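Long-range contacts in putative cell adhesion protein (Parabacteroides distasonis, PDB 3LIU), which probably serves as a fimbrilin of the FimA/Mfa1 family, a subunit assembled into the pili of this gut bacterium: residues 218-223 with 355-360; 126-131 with 172-177; 112-117 with 283-288. One frame throughout, in Å; residues are numbered along the deposited sequence.

Contact 1. Residues 218-223 with 355-360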
loop_
_atom_site.group_PDB
_atom_site.type_symbol
_atom_site.label_atom_id
_atom_site.label_comp_id
_atom_site.label_asym_id
_atom_site.label_seq_id
_atom_site.Cartn_x
_atom_site.Cartn_y
_atom_site.Cartn_z
ATOM N N GLU A 218 -12.919 -9.479 -5.637
ATOM C CA GLU A 218 -13.380 -8.418 -6.490
ATOM C C GLU A 218 -12.215 -7.511 -6.910
ATOM O O GLU A 218 -11.134 -7.456 -6.289
ATOM C CB GLU A 218 -14.497 -7.607 -5.807
ATOM C CG GLU A 218 -15.694 -8.428 -5.260
ATOM C CD GLU A 218 -16.369 -9.292 -6.320
ATOM O OE1 GLU A 218 -16.439 -8.843 -7.486
ATOM O OE2 GLU A 218 -16.840 -10.413 -5.986
ATOM N N GLU A 219 -12.443 -6.796 -7.999
ATOM C CA GLU A 219 -11.487 -5.803 -8.494
ATOM C C GLU A 219 -11.301 -4.729 -7.458
ATOM O O GLU A 219 -12.275 -4.147 -7.003
ATOM C CB GLU A 219 -12.057 -5.158 -9.762
ATOM C CG GLU A 219 -11.157 -4.135 -10.382
ATOM C CD GLU A 219 -10.182 -4.764 -11.276
ATOM O OE1 GLU A 219 -9.875 -5.943 -11.065
ATOM O OE2 GLU A 219 -9.774 -4.101 -12.223
ATOM N N TRP A 220 -10.059 -4.444 -7.081
ATOM C CA TRP A 220 -9.771 -3.376 -6.116
ATOM C C TRP A 220 -10.462 -3.621 -4.764
ATOM O O TRP A 220 -10.819 -2.692 -4.059
ATOM C CB TRP A 220 -10.191 -2.016 -6.699
ATOM C CG TRP A 220 -9.363 -0.824 -6.223
ATOM C CD1 TRP A 220 -8.937 -0.563 -4.951
ATOM C CD2 TRP A 220 -8.925 0.285 -7.017
ATOM N NE1 TRP A 220 -8.226 0.618 -4.906
ATOM C CE2 TRP A 220 -8.224 1.170 -6.158
ATOM C CE3 TRP A 220 -9.041 0.610 -8.368
ATOM C CZ2 TRP A 220 -7.664 2.369 -6.613
ATOM C CZ3 TRP A 220 -8.491 1.815 -8.816
ATOM C CH2 TRP A 220 -7.810 2.668 -7.939
ATOM N N GLY A 221 -10.622 -4.884 -4.388
ATOM C CA GLY A 221 -11.231 -5.228 -3.119
ATOM C C GLY A 221 -10.203 -5.209 -1.990
ATOM O O GLY A 221 -8.993 -5.212 -2.209
ATOM N N THR A 222 -10.708 -5.197 -0.772
ATOM C CA THR A 222 -9.860 -5.153 0.408
ATOM C C THR A 222 -8.990 -6.404 0.502
ATOM O O THR A 222 -9.432 -7.523 0.185
ATOM C CB THR A 222 -10.691 -4.910 1.701
ATOM O OG1 THR A 222 -9.794 -4.801 2.808
ATOM C CG2 THR A 222 -11.667 -6.038 1.981
ATOM N N ILE A 223 -7.725 -6.177 0.861
ATOM C CA ILE A 223 -6.725 -7.207 1.033
ATOM C C ILE A 223 -6.042 -7.052 2.397
ATOM O O ILE A 223 -5.023 -7.678 2.677
ATOM C CB ILE A 223 -5.637 -7.156 -0.084
ATOM C CG1 ILE A 223 -5.070 -5.751 -0.216
ATOM C CG2 ILE A 223 -6.219 -7.717 -1.417
ATOM C CD1 ILE A 223 -3.921 -5.570 -1.253
ATOM N N GLN A 355 -5.973 2.638 2.017
ATOM C CA GLN A 355 -6.492 1.620 1.134
ATOM C C GLN A 355 -5.583 1.538 -0.080
ATOM O O GLN A 355 -4.911 2.510 -0.430
ATOM C CB GLN A 355 -7.916 1.924 0.720
ATOM C CG GLN A 355 -8.868 2.047 1.875
ATOM C CD GLN A 355 -10.300 2.353 1.395
ATOM O OE1 GLN A 355 -10.697 1.904 0.344
ATOM N NE2 GLN A 355 -11.049 3.121 2.161
ATOM N N ARG A 356 -5.609 0.375 -0.716
ATOM C CA ARG A 356 -4.651 0.020 -1.766
ATOM C C ARG A 356 -4.805 0.902 -3.027
ATOM O O ARG A 356 -5.900 1.323 -3.377
ATOM C CB ARG A 356 -4.852 -1.444 -2.146
ATOM C CG ARG A 356 -6.197 -1.678 -2.905
ATOM C CD ARG A 356 -6.598 -3.149 -3.010
ATOM N NE ARG A 356 -5.785 -3.826 -3.975
ATOM C CZ ARG A 356 -6.118 -4.956 -4.617
ATOM N NH1 ARG A 356 -7.249 -5.594 -4.376
ATOM N NH2 ARG A 356 -5.269 -5.461 -5.516
ATOM N N ASN A 357 -3.678 1.136 -3.686
ATOM C CA ASN A 357 -3.623 1.719 -5.024
ATOM C C ASN A 357 -4.146 3.163 -5.097
ATOM O O ASN A 357 -4.698 3.574 -6.110
ATOM C CB ASN A 357 -4.360 0.828 -6.026
ATOM C CG ASN A 357 -3.856 1.037 -7.454
ATOM O OD1 ASN A 357 -2.658 1.111 -7.696
ATOM N ND2 ASN A 357 -4.766 1.129 -8.385
ATOM N N TYR A 358 -3.991 3.887 -3.990
ATOM C CA TYR A 358 -4.239 5.316 -3.905
ATOM C C TYR A 358 -2.984 6.013 -3.486
ATOM O O TYR A 358 -2.158 5.455 -2.785
ATOM C CB TYR A 358 -5.315 5.646 -2.861
ATOM C CG TYR A 358 -6.715 5.216 -3.235
ATOM C CD1 TYR A 358 -7.447 5.906 -4.199
ATOM C CD2 TYR A 358 -7.294 4.110 -2.645
ATOM C CE1 TYR A 358 -8.745 5.508 -4.526
ATOM C CE2 TYR A 358 -8.559 3.684 -2.993
ATOM C CZ TYR A 358 -9.291 4.402 -3.914
ATOM O OH TYR A 358 -10.550 3.980 -4.223
ATOM N N LYS A 359 -2.853 7.258 -3.924
ATOM C CA LYS A 359 -1.789 8.126 -3.511
ATOM C C LYS A 359 -2.409 9.104 -2.531
ATOM O O LYS A 359 -3.465 9.684 -2.806
ATOM C CB LYS A 359 -1.239 8.904 -4.676
ATOM C CG LYS A 359 -0.450 8.102 -5.643
ATOM C CD LYS A 359 0.526 9.012 -6.344
ATOM C CE LYS A 359 1.438 8.234 -7.207
ATOM N NZ LYS A 359 2.662 8.997 -7.572
ATOM N N TYR A 360 -1.752 9.246 -1.386
ATOM C CA TYR A 360 -2.136 10.152 -0.327
ATOM C C TYR A 360 -1.150 11.318 -0.335
ATOM O O TYR A 360 0.085 11.115 -0.239
ATOM C CB TYR A 360 -2.094 9.422 1.015
ATOM C CG TYR A 360 -3.157 8.406 1.161
ATOM C CD1 TYR A 360 -3.044 7.165 0.549
ATOM C CD2 TYR A 360 -4.290 8.655 1.925
ATOM C CE1 TYR A 360 -4.044 6.205 0.687
ATOM C CE2 TYR A 360 -5.285 7.705 2.062
ATOM C CZ TYR A 360 -5.182 6.503 1.429
ATOM O OH TYR A 360 -6.196 5.574 1.568
#

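Contact 2. Residues 126-131 with 172-177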
loop_
_atom_site.group_PDB
_atom_site.type_symbol
_atom_site.label_atom_id
_atom_site.label_comp_id
_atom_site.label_asym_id
_atom_site.label_seq_id
_atom_site.Cartn_x
_atom_site.Cartn_y
_atom_site.Cartn_z
ATOM N N THR A 126 3.949 -5.399 -5.782
ATOM C CA THR A 126 3.029 -6.499 -5.961
ATOM C C THR A 126 1.674 -5.952 -6.419
ATOM O O THR A 126 1.152 -5.010 -5.830
ATOM C CB THR A 126 2.809 -7.310 -4.674
ATOM O OG1 THR A 126 4.071 -7.573 -4.029
ATOM C CG2 THR A 126 2.099 -8.647 -5.034
HETATM N N MSE A 127 1.099 -6.546 -7.454
HETATM C CA MSE A 127 -0.243 -6.159 -7.945
HETATM C C MSE A 127 -1.058 -7.427 -8.202
HETATM O O MSE A 127 -0.481 -8.477 -8.481
HETATM C CB MSE A 127 -0.131 -5.419 -9.298
HETATM C CG MSE A 127 0.773 -4.244 -9.311
HETATM SE SE MSE A 127 1.472 -3.967 -11.091
HETATM C CE MSE A 127 2.745 -2.532 -10.647
ATOM N N SER A 128 -2.376 -7.324 -8.173
ATOM C CA SER A 128 -3.229 -8.458 -8.500
ATOM C C SER A 128 -4.447 -8.076 -9.299
ATOM O O SER A 128 -4.908 -6.967 -9.224
ATOM C CB SER A 128 -3.736 -9.152 -7.244
ATOM O OG SER A 128 -4.255 -8.211 -6.324
ATOM N N SER A 129 -4.956 -9.050 -10.039
ATOM C CA SER A 129 -6.248 -8.982 -10.703
ATOM C C SER A 129 -7.337 -9.435 -9.762
ATOM O O SER A 129 -7.064 -9.919 -8.678
ATOM C CB SER A 129 -6.234 -9.907 -11.915
ATOM O OG SER A 129 -6.355 -11.284 -11.545
ATOM N N LYS A 130 -8.575 -9.286 -10.194
ATOM C CA LYS A 130 -9.701 -9.920 -9.502
ATOM C C LYS A 130 -9.714 -11.373 -9.860
ATOM O O LYS A 130 -8.943 -11.802 -10.731
ATOM C CB LYS A 130 -11.005 -9.284 -9.930
ATOM C CG LYS A 130 -11.497 -9.646 -11.352
ATOM C CD LYS A 130 -12.901 -9.056 -11.587
ATOM C CE LYS A 130 -13.302 -8.959 -13.065
ATOM N NZ LYS A 130 -14.791 -8.784 -13.108
ATOM N N VAL A 131 -10.617 -12.135 -9.247
ATOM C CA VAL A 131 -10.784 -13.523 -9.623
ATOM C C VAL A 131 -11.672 -13.621 -10.863
ATOM O O VAL A 131 -12.770 -13.095 -10.848
ATOM C CB VAL A 131 -11.383 -14.371 -8.463
ATOM C CG1 VAL A 131 -11.643 -15.794 -8.908
ATOM C CG2 VAL A 131 -10.437 -14.379 -7.249
ATOM N N VAL A 172 -4.322 -4.336 -10.041
ATOM C CA VAL A 172 -4.372 -3.284 -9.054
ATOM C C VAL A 172 -3.288 -3.479 -8.020
ATOM O O VAL A 172 -3.147 -4.561 -7.472
ATOM C CB VAL A 172 -5.743 -3.209 -8.361
ATOM C CG1 VAL A 172 -5.745 -2.056 -7.312
ATOM C CG2 VAL A 172 -6.823 -3.014 -9.394
ATOM N N ARG A 173 -2.534 -2.422 -7.745
ATOM C CA ARG A 173 -1.429 -2.514 -6.783
ATOM C C ARG A 173 -1.930 -2.956 -5.414
ATOM O O ARG A 173 -3.045 -2.661 -5.035
ATOM C CB ARG A 173 -0.697 -1.190 -6.636
ATOM C CG ARG A 173 0.039 -0.711 -7.875
ATOM C CD ARG A 173 0.738 0.627 -7.586
ATOM N NE ARG A 173 1.329 1.259 -8.774
ATOM C CZ ARG A 173 0.659 1.946 -9.712
ATOM N NH1 ARG A 173 -0.637 2.081 -9.652
ATOM N NH2 ARG A 173 1.300 2.501 -10.740
ATOM N N ASP A 174 -1.067 -3.652 -4.684
ATOM C CA ASP A 174 -1.365 -4.122 -3.354
ATOM C C ASP A 174 -0.842 -3.115 -2.289
ATOM O O ASP A 174 -1.035 -3.331 -1.107
ATOM C CB ASP A 174 -0.736 -5.515 -3.133
ATOM C CG ASP A 174 -1.530 -6.672 -3.794
ATOM O OD1 ASP A 174 -2.526 -6.457 -4.515
ATOM O OD2 ASP A 174 -1.142 -7.847 -3.558
ATOM N N VAL A 175 -0.178 -2.023 -2.700
ATOM C CA VAL A 175 0.330 -1.033 -1.776
ATOM C C VAL A 175 -0.406 0.315 -2.012
ATOM O O VAL A 175 -1.034 0.511 -3.057
ATOM C CB VAL A 175 1.875 -0.806 -1.896
ATOM C CG1 VAL A 175 2.674 -2.012 -1.389
ATOM C CG2 VAL A 175 2.258 -0.470 -3.326
ATOM N N ALA A 176 -0.286 1.216 -1.038
ATOM C CA ALA A 176 -0.693 2.637 -1.124
ATOM C C ALA A 176 0.568 3.471 -1.062
ATOM O O ALA A 176 1.607 2.994 -0.565
ATOM C CB ALA A 176 -1.656 3.043 0.057
ATOM N N SER A 177 0.475 4.723 -1.546
ATOM C CA SER A 177 1.600 5.639 -1.545
ATOM C C SER A 177 1.269 6.783 -0.623
ATOM O O SER A 177 0.174 7.340 -0.732
ATOM C CB SER A 177 1.814 6.195 -2.943
ATOM O OG SER A 177 2.696 7.317 -2.905
#

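Contact 3. Residues 112-117 with 283-288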
loop_
_atom_site.group_PDB
_atom_site.type_symbol
_atom_site.label_atom_id
_atom_site.label_comp_id
_atom_site.label_asym_id
_atom_site.label_seq_id
_atom_site.Cartn_x
_atom_site.Cartn_y
_atom_site.Cartn_z
ATOM N N THR A 112 -2.759 -15.652 0.563
ATOM C CA THR A 112 -1.332 -15.702 0.759
ATOM C C THR A 112 -0.768 -14.373 1.295
ATOM O O THR A 112 -1.098 -13.310 0.803
ATOM C CB THR A 112 -0.587 -16.085 -0.536
ATOM O OG1 THR A 112 -1.038 -17.358 -0.961
ATOM C CG2 THR A 112 0.893 -16.176 -0.294
ATOM N N THR A 113 0.047 -14.451 2.344
ATOM C CA THR A 113 0.536 -13.249 3.008
ATOM C C THR A 113 1.752 -12.694 2.265
ATOM O O THR A 113 2.713 -13.419 2.045
ATOM C CB THR A 113 0.893 -13.518 4.463
ATOM O OG1 THR A 113 -0.304 -13.904 5.160
ATOM C CG2 THR A 113 1.473 -12.227 5.111
ATOM N N ILE A 114 1.723 -11.415 1.892
ATOM C CA ILE A 114 2.932 -10.769 1.314
ATOM C C ILE A 114 3.556 -9.845 2.391
ATOM O O ILE A 114 2.864 -9.454 3.353
ATOM C CB ILE A 114 2.630 -10.012 -0.042
ATOM C CG1 ILE A 114 1.494 -9.003 0.142
ATOM C CG2 ILE A 114 2.448 -11.064 -1.189
ATOM C CD1 ILE A 114 1.053 -8.113 -1.150
ATOM N N ASN A 115 4.844 -9.516 2.232
ATOM C CA ASN A 115 5.630 -8.794 3.238
ATOM C C ASN A 115 6.152 -7.475 2.690
ATOM O O ASN A 115 6.699 -7.409 1.586
ATOM C CB ASN A 115 6.785 -9.651 3.715
ATOM C CG ASN A 115 6.321 -10.977 4.238
ATOM O OD1 ASN A 115 5.710 -11.055 5.324
ATOM N ND2 ASN A 115 6.564 -12.035 3.461
ATOM N N LEU A 116 5.936 -6.424 3.460
ATOM C CA LEU A 116 6.143 -5.038 2.997
ATOM C C LEU A 116 7.583 -4.771 2.635
ATOM O O LEU A 116 7.842 -4.073 1.679
ATOM C CB LEU A 116 5.646 -4.020 4.045
ATOM C CG LEU A 116 5.694 -2.550 3.597
ATOM C CD1 LEU A 116 4.870 -2.321 2.286
ATOM C CD2 LEU A 116 5.145 -1.585 4.714
ATOM N N SER A 117 8.512 -5.394 3.359
ATOM C CA SER A 117 9.908 -5.194 3.119
ATOM C C SER A 117 10.364 -5.684 1.733
ATOM O O SER A 117 11.451 -5.284 1.299
ATOM C CB SER A 117 10.753 -5.855 4.257
ATOM O OG SER A 117 10.553 -7.259 4.245
ATOM N N TYR A 283 5.614 3.579 0.732
ATOM C CA TYR A 283 4.728 2.517 0.366
ATOM C C TYR A 283 4.355 1.687 1.587
ATOM O O TYR A 283 5.222 1.268 2.371
ATOM C CB TYR A 283 5.369 1.597 -0.688
ATOM C CG TYR A 283 5.833 2.253 -1.952
ATOM C CD1 TYR A 283 5.067 3.263 -2.568
ATOM C CD2 TYR A 283 7.029 1.876 -2.555
ATOM C CE1 TYR A 283 5.511 3.900 -3.723
ATOM C CE2 TYR A 283 7.451 2.474 -3.730
ATOM C CZ TYR A 283 6.686 3.471 -4.314
ATOM O OH TYR A 283 7.114 4.091 -5.466
ATOM N N VAL A 284 3.054 1.419 1.709
ATOM C CA VAL A 284 2.523 0.746 2.886
ATOM C C VAL A 284 1.415 -0.168 2.391
ATOM O O VAL A 284 0.905 0.019 1.268
ATOM C CB VAL A 284 1.949 1.767 3.958
ATOM C CG1 VAL A 284 3.015 2.670 4.503
ATOM C CG2 VAL A 284 0.817 2.606 3.379
ATOM N N TYR A 285 1.028 -1.142 3.208
ATOM C CA TYR A 285 -0.146 -1.968 2.895
ATOM C C TYR A 285 -1.397 -1.317 3.520
ATOM O O TYR A 285 -1.312 -0.329 4.290
ATOM C CB TYR A 285 0.026 -3.427 3.379
ATOM C CG TYR A 285 1.068 -4.282 2.652
ATOM C CD1 TYR A 285 1.237 -4.209 1.276
ATOM C CD2 TYR A 285 1.843 -5.203 3.349
ATOM C CE1 TYR A 285 2.147 -4.989 0.615
ATOM C CE2 TYR A 285 2.781 -6.024 2.668
ATOM C CZ TYR A 285 2.927 -5.899 1.329
ATOM O OH TYR A 285 3.846 -6.627 0.620
ATOM N N GLU A 286 -2.552 -1.911 3.239
ATOM C CA GLU A 286 -3.801 -1.390 3.784
ATOM C C GLU A 286 -3.808 -1.451 5.291
ATOM O O GLU A 286 -3.302 -2.394 5.909
ATOM C CB GLU A 286 -5.029 -2.147 3.257
ATOM C CG GLU A 286 -5.214 -2.062 1.747
ATOM C CD GLU A 286 -6.613 -2.457 1.283
ATOM O OE1 GLU A 286 -7.149 -3.459 1.810
ATOM O OE2 GLU A 286 -7.133 -1.800 0.336
ATOM N N ASN A 287 -4.366 -0.402 5.866
ATOM C CA ASN A 287 -4.691 -0.328 7.265
ATOM C C ASN A 287 -5.889 0.618 7.470
ATOM O O ASN A 287 -5.778 1.842 7.288
ATOM C CB ASN A 287 -3.503 0.163 8.068
ATOM C CG ASN A 287 -3.784 0.158 9.570
ATOM O OD1 ASN A 287 -4.859 -0.252 9.985
ATOM N ND2 ASN A 287 -2.844 0.662 10.375
ATOM N N THR A 288 -7.029 0.032 7.753
ATOM C CA THR A 288 -8.240 0.769 8.098
ATOM C C THR A 288 -8.652 0.458 9.501
ATOM O O THR A 288 -9.352 1.241 10.126
ATOM C CB THR A 288 -9.422 0.449 7.148
ATOM O OG1 THR A 288 -9.850 -0.902 7.340
ATOM C CG2 THR A 288 -8.975 0.660 5.694
#

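Contact 1. Residues 218-223 with 355-360
The carbonyl oxygen of G221 takes a hydrogen bond from NH1 of R356 at 2.8 Å, with NH1 in the carbonyl plane on a lone pair. G221 closes a type II beta turn, E218 to G221, in the long loop after strand 193-213, and this turn sits against the lead-in to strand 358-366 in a beta-rich, FimA-type fold. R356 is gripped on several sides: NH2 forms a salt bridge with D174 and bonds to V172 O, while I223 CD1 lies over one face of the guanidinium, 3.7 Å from NE. CG of R356 stands between the backbone N and the carbonyl carbon (chi1 70°), and the chain bends at chi3, which brings NH1 round to the turn. W220, at the third position of that turn, sends its indole across the start of the other segment. NE1 bonds to R356 O at 2.9 Å; the bond is bent, with the donor above the carbonyl plane. N357 ND2 and Y358 OH lie over opposite faces of the indole, each offset toward the rim. The N357 amide is tilted 58° to the ring and sets ND2 3.4 Å from CH2 of W220, while its OD1 is taken by R173. The Y358 ring leans obliquely, 42° between planes, and W220 CZ2 lies 3.8 Å from Y358 CZ.

Contact 2. Residues 126-131 with 172-177
This is a short antiparallel beta ladder, buried near the middle of the chain, where the start of strand 127-136 pairs with the start of strand 172-185 in the FimA-type beta fold. S128 and V172 form a hydrogen-bonded pair: V172 N reaches S128 O at 2.8 Å and S128 N reaches V172 O at 3.0 Å, both nearly straight at hydrogen. M127, present as selenomethionine, and R173 follow as the non-hydrogen-bonded pair. One bond further, D174 N donates to T126 O at 2.8 Å, after which segment 172-177 turns to other partners, A176 pairing with V284. M127 and R173 rise from the same face of the sheet and run side by side, with their CG atoms 3.9 Å apart. Each has CG anti to its carbonyl carbon (chi1 -54° in M127), and both chains then continue extended, which lays their methylenes alongside each other. The charged end of R173 goes on to N357, W392 and a salt bridge with D40. D174 carries the polar end of the contact. Its carboxylate forms a salt bridge with R356, which would tend to stabilise the charge in this buried place. S128 OG, which bonds to V214 O, lies close by, and the methyl CG2 of T126 rests 3.7 Å from OD2 of D174.

Contact 3. Residues 112-117 with 283-288
The Y285 ring reaches over to segment 112-117 and meets it with a face, an edge and its hydroxyl end. L116 CD1 stands above the centre of one face, 4.0 Å from the ring centroid and only 3° off the normal, a clean CH-pi contact. L116 has CG anti to its backbone N (chi1 -174°), and both its methyls also reach the main chain of the other segment, CD1 lying 3.6 Å from Y283 O. The backbone of N115 and L116 passes close to the ring, with L116 N 3.3 Å from CE2 of Y285. At the far end I114 crosses obliquely, its CG1 3.6 Å from Y285 CZ. The hydroxyl bonds to E119, just beyond segment 112-117, which holds the polar tip beside I114 and the N115 carbonyl. With an alanine in place of Y285, L116 CD1 would probably lose the ring face it rests on, I114 would face a gap, and E119 would lose one hydroxyl partner, keeping T126. No hydrogen bond spans the segments; this is a buried hydrophobic core contact between strand 113-115 with the 3-10 turn that follows it and the region of strand 282-284, the two strands belonging to different sheets.

How the contacts relate
All three contacts crowd round the chain's centre, and strand 172-185 ties them together: it is one half of contact 2 and neighbours both strand 358-366 of contact 1 and strand 282-284 of contact 3. Contacts 2 and 3 are buried, whereas contact 1 is only partly so. Their chemistry follows: contact 2 is main-chain pairing, contact 3 is apolar packing round an aromatic ring, and contact 1 mixes a charged group with an indole. E286, from the segment 283-288, uses its two carboxylate oxygens to join both halves of contact 1, binding I223 N and R356 N. D174 links the other pairs, facing R356 and touching I114.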